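Local structure of putative metallopeptidase (Corynebacterium diphtheriae, 3QOC) at residues G42-N47 with A71-D76. The protein is probably a metal-dependent aminopeptidase, of which this chain is the N-terminal creatinase/prolidase-like domain rather than the whole enzyme. Numbering follows the deposited sequence.
Sequences GFTGSN and AEQVPD
Gln73 and Thr44 illustrate how a single side-chain amide can bind both the backbone and the side chain of one residue. The Gln73 side chain runs out extended beyond CG and meets that of Thr44 at about a right angle. Gln73 OE1 accepts the backbone N-H of Thr44, with Thr44 N at 3.1 Å, in a nearly straight bond, the donor tilted 33° from the carbonyl plane. The other half of the amide turns to the hydroxyl: Gln73 NE2 donates to Thr44 OG1 at 3.0 Å, and OG1 lies almost within the amide plane. Because Thr44 chi1 is 62°, OG1 sits between its own backbone N and carbonyl carbon, while Thr44 CG2 comes alongside Gln73 NE2 at 3.6 Å. Two bonds to one residue should hinder rotation of the amide about its last torsion. In this creatinase/prolidase N-terminal domain, the pairing joins the loop between helix 34-41 and strand 49-53 to the C-terminal end of helix 67-73. Buried Phe43 packs next to this pair, its ring plane nearly perpendicular to the amide; Phe43 CD1 approaches Gln73 OE1 obliquely, at 3.4 Å. With Phe43 CG anti to its backbone N (chi1 175°), one ring face is covered by Gly45 N, 3.3 Å above the plane and over the centre, and the ring also meets Tyr66 edge-to-face. Val74, just past the helix, adds an apolar touch through CG2, 3.7 Å from Phe43 CB. A water donates to Gln73 O at 2.8 Å and, weakly, to Gly42 O, bridging the backbones of Gly42, just past helix 34-41, and Gln73, the last residue of helix 67-73.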
# COMPACT_ATOMS: atom_id res chain seq x y z
N GLY A 42 0.46 4.78 10.57
CA GLY A 42 0.04 4.88 11.98
C GLY A 42 -0.73 3.62 12.44
O GLY A 42 -1.03 3.46 13.65
N PHE A 43 -1.05 2.71 11.50
CA PHE A 43 -1.83 1.50 11.86
C PHE A 43 -0.89 0.54 12.52
O PHE A 43 0.14 0.22 11.94
CB PHE A 43 -2.44 0.85 10.65
CG PHE A 43 -3.14 -0.44 10.93
CD1 PHE A 43 -4.25 -0.48 11.75
CD2 PHE A 43 -2.62 -1.64 10.41
CE1 PHE A 43 -4.93 -1.68 11.98
CE2 PHE A 43 -3.29 -2.87 10.67
CZ PHE A 43 -4.45 -2.90 11.45
N THR A 44 -1.20 0.13 13.75
CA THR A 44 -0.37 -0.78 14.55
C THR A 44 -0.85 -2.26 14.57
O THR A 44 -0.32 -3.04 15.29
CB THR A 44 -0.29 -0.32 16.01
OG1 THR A 44 -1.60 -0.33 16.59
CG2 THR A 44 0.26 1.12 16.11
N GLY A 45 -1.85 -2.64 13.81
CA GLY A 45 -2.30 -4.04 13.87
C GLY A 45 -1.37 -4.98 13.11
O GLY A 45 -0.33 -4.57 12.60
N SER A 46 -1.76 -6.24 13.02
CA SER A 46 -0.87 -7.30 12.61
C SER A 46 -1.22 -7.83 11.22
O SER A 46 -0.59 -8.78 10.75
CB SER A 46 -0.98 -8.45 13.62
OG SER A 46 -2.35 -8.87 13.72
N ASN A 47 -2.21 -7.25 10.56
CA ASN A 47 -2.53 -7.66 9.18
C ASN A 47 -3.06 -6.44 8.44
O ASN A 47 -3.99 -5.79 8.91
CB ASN A 47 -3.57 -8.80 9.21
CG ASN A 47 -4.05 -9.20 7.81
OD1 ASN A 47 -3.25 -9.38 6.90
ND2 ASN A 47 -5.33 -9.38 7.66
N ALA A 71 -9.99 2.93 11.20
CA ALA A 71 -10.68 4.19 11.10
C ALA A 71 -10.22 5.14 12.17
O ALA A 71 -10.03 6.32 11.88
CB ALA A 71 -12.25 3.98 11.17
N GLU A 72 -9.94 4.63 13.37
CA GLU A 72 -9.42 5.45 14.46
C GLU A 72 -7.93 5.80 14.30
O GLU A 72 -7.54 6.94 14.48
CB GLU A 72 -9.76 4.79 15.83
CG GLU A 72 -8.79 5.10 16.94
CD GLU A 72 -9.28 4.81 18.36
OE1 GLU A 72 -10.00 3.79 18.59
OE2 GLU A 72 -8.89 5.59 19.26
N GLN A 73 -7.09 4.85 13.90
CA GLN A 73 -5.69 5.14 13.81
C GLN A 73 -5.28 5.76 12.47
O GLN A 73 -4.26 6.40 12.39
CB GLN A 73 -4.85 3.88 14.03
CG GLN A 73 -4.90 3.34 15.42
CD GLN A 73 -3.94 2.20 15.55
OE1 GLN A 73 -3.88 1.32 14.66
NE2 GLN A 73 -3.10 2.25 16.59
N VAL A 74 -6.08 5.56 11.43
CA VAL A 74 -5.72 6.05 10.13
C VAL A 74 -6.95 6.76 9.53
O VAL A 74 -7.56 6.25 8.63
CB VAL A 74 -5.28 4.92 9.20
CG1 VAL A 74 -4.72 5.53 7.91
CG2 VAL A 74 -4.23 3.95 9.90
N PRO A 75 -7.27 7.98 10.03
CA PRO A 75 -8.54 8.58 9.62
C PRO A 75 -8.46 9.26 8.25
O PRO A 75 -9.50 9.57 7.71
CB PRO A 75 -8.90 9.55 10.78
CG PRO A 75 -7.50 9.92 11.41
CD PRO A 75 -6.67 8.64 11.19
N ASP A 76 -7.26 9.32 7.67
CA ASP A 76 -6.97 10.01 6.42
C ASP A 76 -6.77 9.10 5.18
O ASP A 76 -6.52 9.61 4.05
CB ASP A 76 -5.75 10.99 6.60
CG ASP A 76 -4.50 10.29 7.18
OD1 ASP A 76 -4.64 9.12 7.66
OD2 ASP A 76 -3.37 10.91 7.19
O HOH W 1 -2.29 6.46 14.33